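Local atomic coordinates of NADP-dependent alcohol dehydrogenase 6 (Saccharomyces cerevisiae, PDB entry 1PIW), a protein that reduces a broad range of aromatic and aliphatic aldehydes to alcohols with NADPH, as a zinc-containing, medium-chain alcohol dehydrogenase that works as a homodimer. Residues Q13-W18 and G58-P63; Y32-D37 and G78-S83. All coordinates share one frame; numbering follows the deposited sequence.

Contact 1 joins two surface loops; contact 2, partly buried, packs a turn and the start of strand 35-45 against a loop. Their segments alternate along the chain. Their centres lie 31 Å apart, their nearest atoms about 14 Å. Contact 1 is the nearer to the coenzyme: the side chain of Met60 is about 12 Å from bound NADP, about 14 Å from a zinc ion and about 9 Å from the side chain of His51, which binds NADP. Contact 2 lies on the side of the second zinc, with the His34 side chain about 14 Å from a zinc ion and about 12 Å from the side chain of Cys100, one of its four cysteine ligands.

Contact 1 of 2, residues Q13-W18 and G58-P63; sequences QSHEDW and GNMKMP
The imidazole of His15 reaches across to the loop 58-63 and is held at its edge and over one face. At the edge, Met60 N gives its hydrogen to His15 NE2 at 2.7 Å; the bond is nearly straight (162°) and the donor lies almost exactly in the ring plane. The other ring nitrogen, His15 ND1, is hydrogen-bonded to the carbonyl oxygen of Ala53, so both nitrogens have backbone partners and the rotation of the ring is fixed. Over one face sits the methyl of Met62, its CE 3.5 Å from the ring centroid and only 8° off the normal, a CH-pi contact. Bends at chi2 and chi3 fold the Met62 chain so that CE reaches this face, while its CG packs on Gln13 O. The loops, one following strand 7-12 and the other leading from helix 47-53 to strand 64-65, meet at the surface of the catalytic domain, where residues 13-15 run nearly antiparallel to 58-63. The Asn59 amide stands almost perpendicular to the imidazole, with Asn59 OD1 3.6 Å from His15 CD2. With an alanine in place of His15, Met60 N and the Ala53 carbonyl would probably lose their mate, and the Met62 methyl would be likely to shift. Within 13-18, Ser14 OG accepts from Glu16 N (3.0 Å) and Asp17 N (3.1 Å), an ST turn and an ST motif that shape the turn containing His15.

Contact 2 of 2, residues Y32-D37 and G78-S83; sequences YDHDID and GPKSNS
Asp33 and Lys80 meet through the one salt bridge of this contact, with Asp33 OD1 3.4 Å from Lys80 NZ, a long and weak pairing. The two side chains lie side by side and point the same way: the lysine is extended beyond CG, which carries its CD along Asp33 CB at 3.8 Å and sets the ammonium beside the carboxylate.

Among backbone groups, Lys80 N donates weakly to Asp33 O at 2.8 Å, the bond bent to 124°. Each segment also makes a turn of its own. A type I beta turn runs from Tyr32 to Asp35, closed by Asp35 N to Tyr32 O, and Ser81 N returns to Gly78 O at 2.9 Å. Gly78 packs against the first turn, where a side chain would probably crowd the carbonyl oxygens of Asp33 and Asp35. The turn leads into strand 35-45, whose antiparallel neighbour in the beta sheet of the GroES-like catalytic domain is strand 70-77; the loop holding Gly78 to Ser83 follows that neighbour, so the contact lies where this strand pair ends.

Van der Waals and ring contacts complete it. Lys80 CB lies 4.2 Å from the centroid of the His34 ring, an off-centre CH-pi contact 29° from the normal, and Asn82 ND2 stands at the edge of the same ring. Pro79 CD packs 3.6 Å from Asp33 O, the proline ring crossing the aspartate side chain at about a right angle. Beyond the two segments, the ring of His34 meets that of His142, while Glu143 OE2 accepts from Asn82 N and is hydrogen-bonded to the hydroxyls of Ser81 and Ser83.

Contact 1 of 2, residues Q13-W18 and G58-P63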
loop_
_atom_site.group_PDB
_atom_site.type_symbol
_atom_site.label_atom_id
_atom_site.label_comp_id
_atom_site.label_asym_id
_atom_site.label_seq_id
_atom_site.Cartn_x
_atom_site.Cartn_y
_atom_site.Cartn_z
ATOM N N GLN A 13 31.490 20.742 10.330
ATOM C CA GLN A 13 32.751 20.266 10.914
ATOM C C GLN A 13 32.610 19.161 11.963
ATOM O O GLN A 13 33.584 18.474 12.257
ATOM C CB GLN A 13 33.516 21.436 11.519
ATOM C CG GLN A 13 33.671 22.595 10.571
ATOM C CD GLN A 13 34.496 22.242 9.359
ATOM O OE1 GLN A 13 34.381 22.879 8.315
ATOM N NE2 GLN A 13 35.341 21.232 9.492
ATOM N N SER A 14 31.411 19.001 12.524
ATOM C CA SER A 14 31.149 17.965 13.522
ATOM C C SER A 14 29.660 17.884 13.801
ATOM O O SER A 14 28.989 18.906 13.842
ATOM C CB SER A 14 31.864 18.286 14.827
ATOM O OG SER A 14 30.937 18.725 15.814
ATOM N N HIS A 15 29.143 16.681 14.017
ATOM C CA HIS A 15 27.716 16.522 14.292
ATOM C C HIS A 15 27.218 17.197 15.564
ATOM O O HIS A 15 26.049 17.045 15.911
ATOM C CB HIS A 15 27.324 15.048 14.379
ATOM C CG HIS A 15 27.446 14.309 13.087
ATOM N ND1 HIS A 15 26.988 14.820 11.894
ATOM C CD2 HIS A 15 27.949 13.084 12.805
ATOM C CE1 HIS A 15 27.206 13.941 10.931
ATOM N NE2 HIS A 15 27.787 12.880 11.458
ATOM N N GLU A 16 28.076 17.918 16.279
ATOM C CA GLU A 16 27.615 18.573 17.502
ATOM C C GLU A 16 27.573 20.064 17.261
ATOM O O GLU A 16 26.687 20.774 17.765
ATOM C CB GLU A 16 28.527 18.265 18.687
ATOM C CG GLU A 16 28.583 16.798 19.058
ATOM C CD GLU A 16 29.388 15.978 18.059
ATOM O OE1 GLU A 16 30.593 16.271 17.888
ATOM O OE2 GLU A 16 28.824 15.042 17.445
ATOM N N ASP A 17 28.534 20.530 16.477
ATOM C CA ASP A 17 28.621 21.934 16.130
ATOM C C ASP A 17 27.955 22.062 14.755
ATOM O O ASP A 17 28.324 22.928 13.956
ATOM C CB ASP A 17 30.093 22.316 16.037
ATOM C CG ASP A 17 30.322 23.796 16.146
ATOM O OD1 ASP A 17 31.361 24.276 15.628
ATOM O OD2 ASP A 17 29.473 24.470 16.765
ATOM N N TRP A 18 26.970 21.200 14.483
ATOM C CA TRP A 18 26.309 21.189 13.184
ATOM C C TRP A 18 25.704 22.505 12.759
ATOM O O TRP A 18 25.583 22.771 11.563
ATOM C CB TRP A 18 25.240 20.097 13.105
ATOM C CG TRP A 18 23.968 20.385 13.852
ATOM C CD1 TRP A 18 23.711 20.117 15.160
ATOM C CD2 TRP A 18 22.765 20.970 13.321
ATOM N NE1 TRP A 18 22.426 20.493 15.480
ATOM C CE2 TRP A 18 21.826 21.020 14.370
ATOM C CE3 TRP A 18 22.393 21.454 12.064
ATOM C CZ2 TRP A 18 20.546 21.532 14.202
ATOM C CZ3 TRP A 18 21.114 21.962 11.900
ATOM C CH2 TRP A 18 20.208 21.997 12.964
ATOM N N GLY A 58 23.171 9.032 11.391
ATOM C CA GLY A 58 24.336 8.240 11.711
ATOM C C GLY A 58 25.567 9.092 11.544
ATOM O O GLY A 58 25.507 10.188 10.987
ATOM N N ASN A 59 26.691 8.579 12.015
ATOM C CA ASN A 59 27.920 9.321 11.941
ATOM C C ASN A 59 28.474 9.481 10.543
ATOM O O ASN A 59 28.969 8.531 9.962
ATOM C CB ASN A 59 28.959 8.669 12.829
ATOM C CG ASN A 59 29.641 9.667 13.716
ATOM O OD1 ASN A 59 29.040 10.186 14.668
ATOM N ND2 ASN A 59 30.900 9.971 13.398
ATOM N N MET A 60 28.404 10.701 10.025
ATOM C CA MET A 60 28.889 11.027 8.687
ATOM C C MET A 60 30.327 11.535 8.704
ATOM O O MET A 60 30.693 12.338 9.551
ATOM C CB MET A 60 28.020 12.119 8.074
ATOM C CG MET A 60 26.554 11.808 8.036
ATOM S SD MET A 60 26.297 10.441 6.947
ATOM C CE MET A 60 25.153 9.397 7.911
ATOM N N LYS A 61 31.132 11.091 7.750
ATOM C CA LYS A 61 32.514 11.529 7.660
ATOM C C LYS A 61 32.556 13.045 7.488
ATOM O O LYS A 61 31.804 13.598 6.689
ATOM C CB LYS A 61 33.180 10.843 6.466
ATOM C CG LYS A 61 34.545 11.386 6.078
ATOM C CD LYS A 61 35.110 10.583 4.917
ATOM C CE LYS A 61 36.420 11.166 4.396
ATOM N NZ LYS A 61 36.959 10.347 3.269
ATOM N N MET A 62 33.428 13.715 8.238
ATOM C CA MET A 62 33.564 15.175 8.159
ATOM C C MET A 62 34.878 15.535 7.475
ATOM O O MET A 62 35.814 14.752 7.478
ATOM C CB MET A 62 33.541 15.785 9.559
ATOM C CG MET A 62 32.413 16.757 9.808
ATOM S SD MET A 62 30.819 15.975 9.701
ATOM C CE MET A 62 30.408 15.688 11.357
ATOM N N PRO A 63 34.959 16.714 6.852
ATOM C CA PRO A 63 33.925 17.744 6.726
ATOM C C PRO A 63 32.800 17.249 5.817
ATOM O O PRO A 63 32.896 16.188 5.197
ATOM C CB PRO A 63 34.672 18.924 6.087
ATOM C CG PRO A 63 36.119 18.650 6.374
ATOM C CD PRO A 63 36.213 17.158 6.224
#

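Contact 2 of 2, residues Y32-D37 and G78-S83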
loop_
_atom_site.group_PDB
_atom_site.type_symbol
_atom_site.label_atom_id
_atom_site.label_comp_id
_atom_site.label_asym_id
_atom_site.label_seq_id
_atom_site.Cartn_x
_atom_site.Cartn_y
_atom_site.Cartn_z
ATOM N N TYR A 32 34.672 12.074 -14.194
ATOM C CA TYR A 32 34.417 10.953 -15.080
ATOM C C TYR A 32 33.785 11.311 -16.408
ATOM O O TYR A 32 33.216 12.387 -16.575
ATOM C CB TYR A 32 33.608 9.893 -14.339
ATOM C CG TYR A 32 34.453 9.244 -13.268
ATOM C CD1 TYR A 32 33.921 8.905 -12.023
ATOM C CD2 TYR A 32 35.813 9.033 -13.481
ATOM C CE1 TYR A 32 34.737 8.381 -11.007
ATOM C CE2 TYR A 32 36.627 8.514 -12.490
ATOM C CZ TYR A 32 36.095 8.192 -11.254
ATOM O OH TYR A 32 36.938 7.704 -10.275
ATOM N N ASP A 33 33.917 10.384 -17.350
ATOM C CA ASP A 33 33.449 10.529 -18.727
ATOM C C ASP A 33 32.115 11.224 -18.991
ATOM O O ASP A 33 31.964 11.884 -20.021
ATOM C CB ASP A 33 33.476 9.153 -19.382
ATOM C CG ASP A 33 34.875 8.551 -19.397
ATOM O OD1 ASP A 33 34.995 7.303 -19.415
ATOM O OD2 ASP A 33 35.860 9.327 -19.400
ATOM N N HIS A 34 31.161 11.086 -18.071
ATOM C CA HIS A 34 29.846 11.709 -18.224
ATOM C C HIS A 34 29.595 12.814 -17.196
ATOM O O HIS A 34 28.630 13.569 -17.319
ATOM C CB HIS A 34 28.743 10.653 -18.107
ATOM C CG HIS A 34 28.837 9.565 -19.130
ATOM N ND1 HIS A 34 28.411 9.726 -20.431
ATOM C CD2 HIS A 34 29.335 8.306 -19.049
ATOM C CE1 HIS A 34 28.642 8.614 -21.108
ATOM N NE2 HIS A 34 29.203 7.737 -20.294
ATOM N N ASP A 35 30.446 12.915 -16.180
ATOM C CA ASP A 35 30.250 13.945 -15.173
ATOM C C ASP A 35 30.212 15.333 -15.807
ATOM O O ASP A 35 30.716 15.546 -16.906
ATOM C CB ASP A 35 31.358 13.909 -14.116
ATOM C CG ASP A 35 31.432 12.585 -13.383
ATOM O OD1 ASP A 35 30.382 11.929 -13.205
ATOM O OD2 ASP A 35 32.544 12.209 -12.961
ATOM N N ILE A 36 29.605 16.270 -15.092
ATOM C CA ILE A 36 29.479 17.655 -15.529
ATOM C C ILE A 36 29.777 18.559 -14.342
ATOM O O ILE A 36 29.426 18.241 -13.212
ATOM C CB ILE A 36 28.048 17.949 -16.017
ATOM C CG1 ILE A 36 27.827 17.275 -17.363
ATOM C CG2 ILE A 36 27.805 19.447 -16.098
ATOM C CD1 ILE A 36 26.467 17.526 -17.932
ATOM N N ASP A 37 30.441 19.678 -14.589
ATOM C CA ASP A 37 30.737 20.599 -13.512
ATOM C C ASP A 37 29.797 21.782 -13.574
ATOM O O ASP A 37 29.636 22.429 -14.612
ATOM C CB ASP A 37 32.195 21.049 -13.563
ATOM C CG ASP A 37 33.094 20.140 -12.762
ATOM O OD1 ASP A 37 32.677 18.994 -12.505
ATOM O OD2 ASP A 37 34.208 20.548 -12.387
ATOM N N GLY A 78 31.870 16.597 -19.501
ATOM C CA GLY A 78 32.666 15.382 -19.525
ATOM C C GLY A 78 32.948 14.874 -20.927
ATOM O O GLY A 78 32.153 15.100 -21.838
ATOM N N PRO A 79 34.076 14.171 -21.124
ATOM C CA PRO A 79 34.535 13.596 -22.393
ATOM C C PRO A 79 33.439 12.931 -23.213
ATOM O O PRO A 79 33.155 13.338 -24.333
ATOM C CB PRO A 79 35.593 12.597 -21.949
ATOM C CG PRO A 79 36.199 13.284 -20.792
ATOM C CD PRO A 79 34.994 13.796 -20.036
ATOM N N LYS A 80 32.836 11.896 -22.646
ATOM C CA LYS A 80 31.779 11.174 -23.325
ATOM C C LYS A 80 30.418 11.793 -23.035
ATOM O O LYS A 80 29.429 11.073 -22.930
ATOM C CB LYS A 80 31.757 9.706 -22.879
ATOM C CG LYS A 80 32.996 8.875 -23.221
ATOM C CD LYS A 80 32.836 7.449 -22.665
ATOM C CE LYS A 80 34.101 6.595 -22.823
ATOM N NZ LYS A 80 34.051 5.324 -22.016
ATOM N N SER A 81 30.347 13.113 -22.897
ATOM C CA SER A 81 29.049 13.727 -22.620
ATOM C C SER A 81 28.143 13.598 -23.835
ATOM O O SER A 81 28.605 13.251 -24.917
ATOM C CB SER A 81 29.191 15.201 -22.247
ATOM O OG SER A 81 27.912 15.756 -21.969
ATOM N N ASN A 82 26.857 13.882 -23.654
ATOM C CA ASN A 82 25.886 13.769 -24.735
ATOM C C ASN A 82 24.490 13.992 -24.190
ATOM O O ASN A 82 23.862 13.069 -23.675
ATOM C CB ASN A 82 25.954 12.371 -25.361
ATOM C CG ASN A 82 25.846 11.245 -24.317
ATOM O OD1 ASN A 82 24.994 10.357 -24.422
ATOM N ND2 ASN A 82 26.719 11.281 -23.311
ATOM N N SER A 83 23.993 15.212 -24.296
ATOM C CA SER A 83 22.658 15.484 -23.793
ATOM C C SER A 83 22.242 16.923 -24.057
ATOM O O SER A 83 21.312 17.443 -23.441
ATOM C CB SER A 83 22.594 15.162 -22.296
ATOM O OG SER A 83 23.733 15.661 -21.620
#